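Local coordinates for Gp26 (Listeria phage P40, PDB 4JZ5), which probably hydrolyses the glycan strands of Listeria peptidoglycan, as a phage endolysin of glycosyl hydrolase family 25 that breaks open the host cell wall, at residues A[112-121]-A[145-155]; A[33-41]-A[198-206]. One frame throughout, in Å; residues are numbered along the deposited sequence.

Contact 1: A[112-121]-A[145-155]; sequences TFLFLDYEEV and VKVGLYAGDSF
Tyr150 and Asp117 stand next to each other on one face of two parallel strands, their side chains running the same way, with carboxylate and ring planes 62° apart. Asp117 OD1 sits at the ring edge, 3.3 Å from Tyr150 CD1. Glu119, just past the strand, reaches that edge too: CG lies between its backbone N and carbonyl carbon (chi1 65°), and the extended chain beyond carries OE1 to 3.4 Å from Tyr150 CE1. The same OE1 lies 2.6 Å from Asp117 OD1. Two modelled water positions each bridge Glu119 OE2 and Tyr150 OH, and the tyrosine hydroxyl is also hydrogen-bonded to Gln193 OE1.

Phe155, in the helix following the second strand, packs with one ring face against the Glu119 backbone. Glu119 CA is centred over the ring in a CH-pi contact, 4.0 Å from the centroid, while Phe155 CE1 meets the edge of the Tyr118 ring. His159 stacks on Phe155.

At the other end, Lys146 lays its aliphatic part across Phe113, with CB 3.8 Å from the ring centroid. With no side chain at Gly148, Phe115 can lie close to the backbone, its CD1 3.6 Å from Gly148 CA; the edge of the Phe113 ring faces Gly148 N. On the reverse face Leu116 and Leu149 run side by side, CD2 to CD1 4.0 Å, and Leu114 and Val147 touch helix 128-143.

Five backbone hydrogen bonds, from Leu114 N to Lys146 O through Tyr118 N to Tyr150 O, set this register. The result is a beta-alpha-beta unit of the family 25 barrel, strands 114-117 and 147-152 joined by helix 128-143. Asp117-Tyr118-Glu119 matches the family's Asp-X-Glu signature, so the acidic cluster at the strand ends is probably the active site.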
loop_
_atom_site.group_PDB
_atom_site.type_symbol
_atom_site.label_atom_id
_atom_site.label_comp_id
_atom_site.label_asym_id
_atom_site.label_seq_id
_atom_site.Cartn_x
_atom_site.Cartn_y
_atom_site.Cartn_z
ATOM N N THR A 112 -2.623 8.429 -6.539
ATOM C CA THR A 112 -3.074 9.490 -5.645
ATOM C C THR A 112 -2.610 9.335 -4.207
ATOM O O THR A 112 -2.929 10.164 -3.372
ATOM C CB THR A 112 -4.596 9.606 -5.640
ATOM O OG1 THR A 112 -5.159 8.361 -5.255
ATOM C CG2 THR A 112 -5.113 9.999 -7.030
ATOM N N PHE A 113 -1.861 8.283 -3.901
ATOM C CA PHE A 113 -1.411 8.039 -2.535
ATOM C C PHE A 113 -0.235 7.087 -2.614
ATOM O O PHE A 113 -0.196 6.225 -3.499
ATOM C CB PHE A 113 -2.544 7.434 -1.683
ATOM C CG PHE A 113 -2.657 8.019 -0.302
ATOM C CD1 PHE A 113 -1.798 7.621 0.718
ATOM C CD2 PHE A 113 -3.622 8.964 -0.022
ATOM C CE1 PHE A 113 -1.916 8.163 1.990
ATOM C CE2 PHE A 113 -3.745 9.496 1.243
ATOM C CZ PHE A 113 -2.892 9.102 2.249
ATOM N N LEU A 114 0.698 7.213 -1.678
ATOM C CA LEU A 114 1.866 6.355 -1.622
ATOM C C LEU A 114 2.002 5.789 -0.218
ATOM O O LEU A 114 1.500 6.366 0.738
ATOM C CB LEU A 114 3.127 7.150 -1.984
ATOM C CG LEU A 114 3.086 7.877 -3.332
ATOM C CD1 LEU A 114 4.269 8.812 -3.450
ATOM C CD2 LEU A 114 3.077 6.908 -4.505
ATOM N N PHE A 115 2.678 4.642 -0.099
ATOM C CA PHE A 115 2.833 3.980 1.192
ATOM C C PHE A 115 4.197 3.342 1.361
ATOM O O PHE A 115 4.768 2.782 0.427
ATOM C CB PHE A 115 1.805 2.858 1.343
ATOM C CG PHE A 115 0.401 3.334 1.473
ATOM C CD1 PHE A 115 -0.103 3.665 2.716
ATOM C CD2 PHE A 115 -0.424 3.434 0.384
ATOM C CE1 PHE A 115 -1.405 4.098 2.866
ATOM C CE2 PHE A 115 -1.730 3.877 0.536
ATOM C CZ PHE A 115 -2.204 4.208 1.775
ATOM N N LEU A 116 4.686 3.413 2.597
ATOM C CA LEU A 116 5.800 2.618 3.067
ATOM C C LEU A 116 5.244 1.356 3.736
ATOM O O LEU A 116 4.518 1.451 4.734
ATOM C CB LEU A 116 6.604 3.417 4.087
ATOM C CG LEU A 116 7.712 2.671 4.817
ATOM C CD1 LEU A 116 8.692 2.066 3.840
ATOM C CD2 LEU A 116 8.443 3.600 5.774
ATOM N N ASP A 117 5.589 0.188 3.198
ATOM C CA ASP A 117 5.255 -1.114 3.788
ATOM C C ASP A 117 6.483 -1.586 4.548
ATOM O O ASP A 117 7.520 -1.923 3.937
ATOM C CB ASP A 117 4.888 -2.059 2.630
ATOM C CG ASP A 117 4.666 -3.501 3.039
ATOM O OD1 ASP A 117 5.119 -3.921 4.104
ATOM O OD2 ASP A 117 4.049 -4.239 2.244
ATOM N N TYR A 118 6.409 -1.528 5.877
ATOM C CA TYR A 118 7.573 -1.790 6.719
ATOM C C TYR A 118 7.230 -2.920 7.657
ATOM O O TYR A 118 6.569 -2.682 8.684
ATOM C CB TYR A 118 8.025 -0.549 7.519
ATOM C CG TYR A 118 9.428 -0.753 8.031
ATOM C CD1 TYR A 118 10.521 -0.471 7.241
ATOM C CD2 TYR A 118 9.663 -1.314 9.268
ATOM C CE1 TYR A 118 11.807 -0.722 7.673
ATOM C CE2 TYR A 118 10.946 -1.563 9.712
ATOM C CZ TYR A 118 12.011 -1.289 8.908
ATOM O OH TYR A 118 13.278 -1.560 9.372
ATOM N N GLU A 119 7.654 -4.135 7.312
ATOM C CA GLU A 119 7.238 -5.304 8.075
ATOM C C GLU A 119 8.369 -6.300 8.347
ATOM O O GLU A 119 8.126 -7.392 8.858
ATOM C CB GLU A 119 6.074 -5.975 7.363
ATOM C CG GLU A 119 6.420 -6.556 6.019
ATOM C CD GLU A 119 5.180 -7.090 5.276
ATOM O OE1 GLU A 119 4.561 -6.384 4.467
ATOM O OE2 GLU A 119 4.817 -8.268 5.485
ATOM N N GLU A 120 9.603 -5.920 8.026
ATOM C CA GLU A 120 10.789 -6.655 8.453
ATOM C C GLU A 120 11.891 -5.626 8.611
ATOM O O GLU A 120 11.768 -4.503 8.131
ATOM C CB GLU A 120 11.178 -7.751 7.455
ATOM C CG GLU A 120 11.628 -7.266 6.083
ATOM C CD GLU A 120 12.101 -8.418 5.207
ATOM O OE1 GLU A 120 13.254 -8.870 5.386
ATOM O OE2 GLU A 120 11.310 -8.894 4.350
ATOM N N VAL A 121 12.956 -6.004 9.304
ATOM C CA VAL A 121 14.030 -5.071 9.613
ATOM C C VAL A 121 15.341 -5.530 9.000
ATOM O O VAL A 121 15.789 -6.646 9.251
ATOM C CB VAL A 121 14.210 -4.905 11.129
ATOM C CG1 VAL A 121 15.304 -3.889 11.415
ATOM C CG2 VAL A 121 12.893 -4.487 11.780
ATOM N N VAL A 145 2.890 14.231 -2.716
ATOM C CA VAL A 145 1.791 13.280 -2.611
ATOM C C VAL A 145 1.768 12.773 -1.179
ATOM O O VAL A 145 2.816 12.667 -0.530
ATOM C CB VAL A 145 1.999 12.126 -3.611
ATOM C CG1 VAL A 145 0.904 11.059 -3.490
ATOM C CG2 VAL A 145 2.038 12.674 -5.028
ATOM N N LYS A 146 0.586 12.460 -0.659
ATOM C CA LYS A 146 0.499 11.908 0.687
ATOM C C LYS A 146 1.138 10.525 0.769
ATOM O O LYS A 146 1.091 9.737 -0.182
ATOM C CB LYS A 146 -0.949 11.838 1.152
ATOM C CG LYS A 146 -1.580 13.209 1.335
ATOM C CD LYS A 146 -2.954 13.111 1.957
ATOM C CE LYS A 146 -3.595 14.471 2.155
ATOM N NZ LYS A 146 -2.856 15.323 3.128
ATOM N N VAL A 147 1.738 10.247 1.917
ATOM C CA VAL A 147 2.431 8.983 2.143
ATOM C C VAL A 147 1.995 8.420 3.482
ATOM O O VAL A 147 2.150 9.071 4.518
ATOM C CB VAL A 147 3.958 9.169 2.155
ATOM C CG1 VAL A 147 4.657 7.842 2.388
ATOM C CG2 VAL A 147 4.432 9.801 0.864
ATOM N N GLY A 148 1.480 7.194 3.456
ATOM C CA GLY A 148 1.103 6.480 4.653
ATOM C C GLY A 148 2.059 5.348 4.994
ATOM O O GLY A 148 3.094 5.171 4.352
ATOM N N LEU A 149 1.686 4.591 6.029
ATOM C CA LEU A 149 2.535 3.573 6.621
ATOM C C LEU A 149 1.704 2.321 6.834
ATOM O O LEU A 149 0.596 2.393 7.350
ATOM C CB LEU A 149 3.084 4.069 7.952
ATOM C CG LEU A 149 3.988 3.115 8.722
ATOM C CD1 LEU A 149 5.250 2.769 7.962
ATOM C CD2 LEU A 149 4.330 3.733 10.072
ATOM N N TYR A 150 2.275 1.180 6.432
ATOM C CA TYR A 150 1.644 -0.129 6.572
ATOM C C TYR A 150 2.520 -1.065 7.383
ATOM O O TYR A 150 3.718 -1.175 7.139
ATOM C CB TYR A 150 1.402 -0.760 5.193
ATOM C CG TYR A 150 1.080 -2.240 5.217
ATOM C CD1 TYR A 150 2.098 -3.198 5.251
ATOM C CD2 TYR A 150 -0.238 -2.680 5.193
ATOM C CE1 TYR A 150 1.816 -4.538 5.268
ATOM C CE2 TYR A 150 -0.532 -4.028 5.217
ATOM C CZ TYR A 150 0.501 -4.957 5.244
ATOM O OH TYR A 150 0.264 -6.310 5.259
ATOM N N ALA A 151 1.875 -1.800 8.292
ATOM C CA ALA A 151 2.468 -2.969 8.931
ATOM C C ALA A 151 1.344 -3.769 9.581
ATOM O O ALA A 151 0.205 -3.294 9.726
ATOM C CB ALA A 151 3.507 -2.571 9.967
ATOM N N GLY A 152 1.634 -5.009 9.956
ATOM C CA GLY A 152 0.727 -5.759 10.793
ATOM C C GLY A 152 0.627 -5.159 12.190
ATOM O O GLY A 152 1.557 -4.515 12.678
ATOM N N ASP A 153 -0.530 -5.390 12.796
ATOM C CA ASP A 153 -0.878 -4.974 14.147
ATOM C C ASP A 153 0.278 -5.136 15.148
ATOM O O ASP A 153 0.757 -4.164 15.723
ATOM C CB ASP A 153 -2.096 -5.806 14.566
ATOM C CG ASP A 153 -2.735 -5.342 15.860
ATOM O OD1 ASP A 153 -2.251 -4.389 16.504
ATOM O OD2 ASP A 153 -3.751 -5.959 16.240
ATOM N N SER A 154 0.718 -6.373 15.342
ATOM C CA SER A 154 1.745 -6.709 16.318
ATOM C C SER A 154 3.083 -6.039 16.005
ATOM O O SER A 154 3.724 -5.483 16.896
ATOM C CB SER A 154 1.933 -8.217 16.385
ATOM O OG SER A 154 2.957 -8.549 17.304
ATOM N N PHE A 155 3.517 -6.116 14.754
ATOM C CA PHE A 155 4.769 -5.490 14.358
ATOM C C PHE A 155 4.713 -3.988 14.638
ATOM O O PHE A 155 5.674 -3.393 15.146
ATOM C CB PHE A 155 5.037 -5.734 12.877
ATOM C CG PHE A 155 6.363 -5.218 12.421
ATOM C CD1 PHE A 155 6.529 -3.882 12.116
ATOM C CD2 PHE A 155 7.452 -6.065 12.330
ATOM C CE1 PHE A 155 7.759 -3.405 11.715
ATOM C CE2 PHE A 155 8.697 -5.587 11.925
ATOM C CZ PHE A 155 8.840 -4.253 11.612
HETATM O O HOH W 1 -1.955 12.527 -2.212
HETATM O O HOH W 2 2.301 -8.101 4.160
HETATM O O HOH W 3 1.981 -8.440 6.269
#

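Contact 2: A[33-41]-A[198-206]; sequences PTVNYSGLK and GRIKAIASP
One direct backbone hydrogen bond joins the segments: Asn36 N donates a hydrogen bond to Ala202 O at 2.9 Å, almost dead straight at 178° and in the carbonyl plane. Ala202 is presented by a type I turn from Ile200 to Ile203, closed by its own bond from Ile203 N to Ile200 O at 3.1 Å. Farther along, water 5 takes over from direct bonding, donating to Thr34 O and accepting from Ala204 N.

The side chains fit round the methyl of Ala202. Its CB points at the other segment, 3.4 Å from Asn36 O, with Leu40 CD2 arriving next to it at 3.7 Å. That leucine branch also meets the tip of Ile200, CD2 to CD1 3.6 Å, the two side chains crossing at about a right angle. Ile200 holds CG1 between backbone N and carbonyl carbon (chi1 64°), and the chain then runs out straight to deliver CD1 to Leu40. Deeper in, Val35 and Ile203 lie alongside one another: both valine methyls touch Ile203, and CG1 of each residue is 4.0 Å from CG1 of the other.

On the strand side of this apolar patch, Leu26 of strand 25-28 touches both Leu40 and Ile200, while His65 of helix 62-72 packs on Val35. Near Gly39 a second water, weakly bound to Gly39 O, accepts from Ala202 N.

The contact thus pairs two connections on the periphery of the barrel: the loop leading from strand 25-28 to strand 46-53, and the turn between strands 197-200 and 206-211. Strand 206-211 in turn lies antiparallel to 25-28, where the sheet of this family 25 fold closes on itself.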
loop_
_atom_site.group_PDB
_atom_site.type_symbol
_atom_site.label_atom_id
_atom_site.label_comp_id
_atom_site.label_asym_id
_atom_site.label_seq_id
_atom_site.Cartn_x
_atom_site.Cartn_y
_atom_site.Cartn_z
ATOM N N PRO A 33 -0.721 -11.804 -11.243
ATOM C CA PRO A 33 -0.210 -11.473 -12.577
ATOM C C PRO A 33 -1.284 -11.187 -13.607
ATOM O O PRO A 33 -0.992 -10.471 -14.568
ATOM C CB PRO A 33 0.588 -12.723 -12.961
ATOM C CG PRO A 33 -0.041 -13.829 -12.142
ATOM C CD PRO A 33 -0.370 -13.176 -10.837
ATOM N N THR A 34 -2.481 -11.740 -13.442
ATOM C CA THR A 34 -3.603 -11.439 -14.320
ATOM C C THR A 34 -4.755 -10.907 -13.494
ATOM O O THR A 34 -5.189 -11.527 -12.522
ATOM C CB THR A 34 -4.049 -12.693 -15.080
ATOM O OG1 THR A 34 -2.999 -13.091 -15.959
ATOM C CG2 THR A 34 -5.295 -12.420 -15.889
ATOM N N VAL A 35 -5.217 -9.723 -13.875
ATOM C CA VAL A 35 -6.324 -9.069 -13.199
ATOM C C VAL A 35 -7.279 -8.565 -14.262
ATOM O O VAL A 35 -6.851 -7.876 -15.194
ATOM C CB VAL A 35 -5.826 -7.856 -12.373
ATOM C CG1 VAL A 35 -6.994 -7.070 -11.768
ATOM C CG2 VAL A 35 -4.862 -8.291 -11.294
ATOM N N ASN A 36 -8.564 -8.877 -14.146
ATOM C CA ASN A 36 -9.561 -8.262 -15.002
ATOM C C ASN A 36 -9.910 -6.901 -14.413
ATOM O O ASN A 36 -10.796 -6.779 -13.556
ATOM C CB ASN A 36 -10.799 -9.150 -15.117
ATOM C CG ASN A 36 -11.892 -8.517 -15.954
ATOM O OD1 ASN A 36 -11.738 -7.406 -16.470
ATOM N ND2 ASN A 36 -13.013 -9.205 -16.065
ATOM N N TYR A 37 -9.192 -5.864 -14.844
ATOM C CA TYR A 37 -9.310 -4.555 -14.219
ATOM C C TYR A 37 -10.736 -4.025 -14.270
ATOM O O TYR A 37 -11.244 -3.494 -13.275
ATOM C CB TYR A 37 -8.320 -3.549 -14.849
ATOM C CG TYR A 37 -6.895 -4.030 -14.724
ATOM C CD1 TYR A 37 -6.190 -3.910 -13.532
ATOM C CD2 TYR A 37 -6.277 -4.660 -15.778
ATOM C CE1 TYR A 37 -4.895 -4.401 -13.408
ATOM C CE2 TYR A 37 -4.984 -5.156 -15.678
ATOM C CZ TYR A 37 -4.299 -5.032 -14.484
ATOM O OH TYR A 37 -3.031 -5.558 -14.407
ATOM N N SER A 38 -11.400 -4.181 -15.407
ATOM C CA SER A 38 -12.775 -3.716 -15.517
ATOM C C SER A 38 -13.693 -4.440 -14.533
ATOM O O SER A 38 -14.705 -3.879 -14.084
ATOM C CB SER A 38 -13.283 -3.853 -16.960
ATOM O OG SER A 38 -13.399 -5.204 -17.364
ATOM N N GLY A 39 -13.361 -5.695 -14.229
ATOM C CA GLY A 39 -14.121 -6.485 -13.274
ATOM C C GLY A 39 -14.001 -6.021 -11.830
ATOM O O GLY A 39 -14.737 -6.508 -10.970
ATOM N N LEU A 40 -13.094 -5.089 -11.559
ATOM C CA LEU A 40 -12.966 -4.511 -10.227
ATOM C C LEU A 40 -13.900 -3.322 -10.007
ATOM O O LEU A 40 -14.135 -2.909 -8.870
ATOM C CB LEU A 40 -11.549 -4.021 -10.019
ATOM C CG LEU A 40 -10.427 -5.037 -10.204
ATOM C CD1 LEU A 40 -9.082 -4.380 -9.971
ATOM C CD2 LEU A 40 -10.592 -6.228 -9.268
ATOM N N LYS A 41 -14.435 -2.764 -11.086
ATOM C CA LYS A 41 -15.110 -1.477 -11.008
ATOM C C LYS A 41 -16.381 -1.508 -10.183
ATOM O O LYS A 41 -16.702 -0.528 -9.503
ATOM C CB LYS A 41 -15.381 -0.959 -12.411
ATOM C CG LYS A 41 -14.118 -0.521 -13.104
ATOM C CD LYS A 41 -13.683 0.878 -12.680
ATOM C CE LYS A 41 -14.580 1.974 -13.269
ATOM N NZ LYS A 41 -14.091 3.339 -12.948
ATOM N N GLY A 198 -8.484 -13.203 0.047
ATOM C CA GLY A 198 -9.684 -12.768 -0.627
ATOM C C GLY A 198 -9.954 -13.532 -1.903
ATOM O O GLY A 198 -9.032 -14.032 -2.565
ATOM N N ARG A 199 -11.229 -13.583 -2.246
ATOM C CA ARG A 199 -11.668 -14.183 -3.483
ATOM C C ARG A 199 -12.563 -13.205 -4.211
ATOM O O ARG A 199 -13.636 -12.827 -3.728
ATOM C CB ARG A 199 -12.414 -15.469 -3.218
ATOM C CG ARG A 199 -12.596 -16.296 -4.463
ATOM C CD ARG A 199 -13.476 -17.489 -4.175
ATOM N NE ARG A 199 -14.825 -17.072 -3.801
ATOM C CZ ARG A 199 -15.803 -16.818 -4.666
ATOM N NH1 ARG A 199 -15.601 -16.940 -5.973
ATOM N NH2 ARG A 199 -16.995 -16.440 -4.225
ATOM N N ILE A 200 -12.109 -12.775 -5.371
ATOM C CA ILE A 200 -12.944 -11.961 -6.237
ATOM C C ILE A 200 -12.840 -12.500 -7.656
ATOM O O ILE A 200 -11.791 -12.978 -8.083
ATOM C CB ILE A 200 -12.557 -10.479 -6.179
ATOM C CG1 ILE A 200 -11.145 -10.282 -6.714
ATOM C CG2 ILE A 200 -12.681 -9.969 -4.752
ATOM C CD1 ILE A 200 -10.749 -8.847 -6.771
ATOM N N LYS A 201 -13.932 -12.411 -8.387
ATOM C CA LYS A 201 -14.018 -13.033 -9.694
ATOM C C LYS A 201 -12.932 -12.545 -10.647
ATOM O O LYS A 201 -12.445 -13.282 -11.482
ATOM C CB LYS A 201 -15.399 -12.769 -10.291
ATOM C CG LYS A 201 -15.581 -13.242 -11.714
ATOM C CD LYS A 201 -16.982 -12.919 -12.216
ATOM C CE LYS A 201 -17.198 -13.417 -13.635
ATOM N NZ LYS A 201 -17.025 -14.891 -13.740
ATOM N N ALA A 202 -12.540 -11.290 -10.491
ATOM C CA ALA A 202 -11.613 -10.651 -11.422
ATOM C C ALA A 202 -10.166 -11.115 -11.293
ATOM O O ALA A 202 -9.337 -10.769 -12.131
ATOM C CB ALA A 202 -11.665 -9.155 -11.233
ATOM N N ILE A 203 -9.853 -11.876 -10.248
ATOM C CA ILE A 203 -8.478 -12.273 -9.966
ATOM C C ILE A 203 -8.466 -13.740 -9.546
ATOM O O ILE A 203 -9.142 -14.119 -8.596
ATOM C CB ILE A 203 -7.862 -11.426 -8.836
ATOM C CG1 ILE A 203 -7.887 -9.950 -9.216
ATOM C CG2 ILE A 203 -6.445 -11.858 -8.555
ATOM C CD1 ILE A 203 -7.368 -9.030 -8.112
ATOM N N ALA A 204 -7.713 -14.577 -10.240
ATOM C CA ALA A 204 -7.710 -15.996 -9.890
ATOM C C ALA A 204 -7.053 -16.263 -8.535
ATOM O O ALA A 204 -7.498 -17.110 -7.751
ATOM C CB ALA A 204 -7.000 -16.789 -10.977
ATOM N N SER A 205 -6.005 -15.501 -8.273
ATOM C CA SER A 205 -5.141 -15.677 -7.124
ATOM C C SER A 205 -5.710 -15.114 -5.825
ATOM O O SER A 205 -6.509 -14.180 -5.845
ATOM C CB SER A 205 -3.834 -14.946 -7.411
ATOM O OG SER A 205 -3.610 -14.856 -8.805
ATOM N N PRO A 206 -5.260 -15.644 -4.677
ATOM C CA PRO A 206 -5.672 -14.996 -3.431
ATOM C C PRO A 206 -5.287 -13.528 -3.493
ATOM O O PRO A 206 -4.247 -13.191 -4.072
ATOM C CB PRO A 206 -4.865 -15.731 -2.365
ATOM C CG PRO A 206 -4.430 -17.023 -3.019
ATOM C CD PRO A 206 -4.308 -16.746 -4.464
HETATM O O HOH W 4 -3.700 -13.434 -11.025
HETATM O O HOH W 5 -6.542 -13.956 -12.794
HETATM O O HOH W 6 -14.205 -9.348 -9.057
#

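Contact 2 joins segments 157 residues apart and closes a long chain loop, inside which contact 1 is nested. The two do not touch: their centres are 23 Å apart and their nearest atoms about 12 Å. Contact 1 lies about 6 Å from the centre of the chain, measured centre to centre, against about 17 Å for contact 2. One sheet connects them, since strands 25-28 and 206-211, next to contact 2, belong to the same closed sheet as strands 114-117 and 147-152. The probable active site belongs to contact 1, with its cluster of acids; contact 2 is peripheral, at the seam between first and last strands.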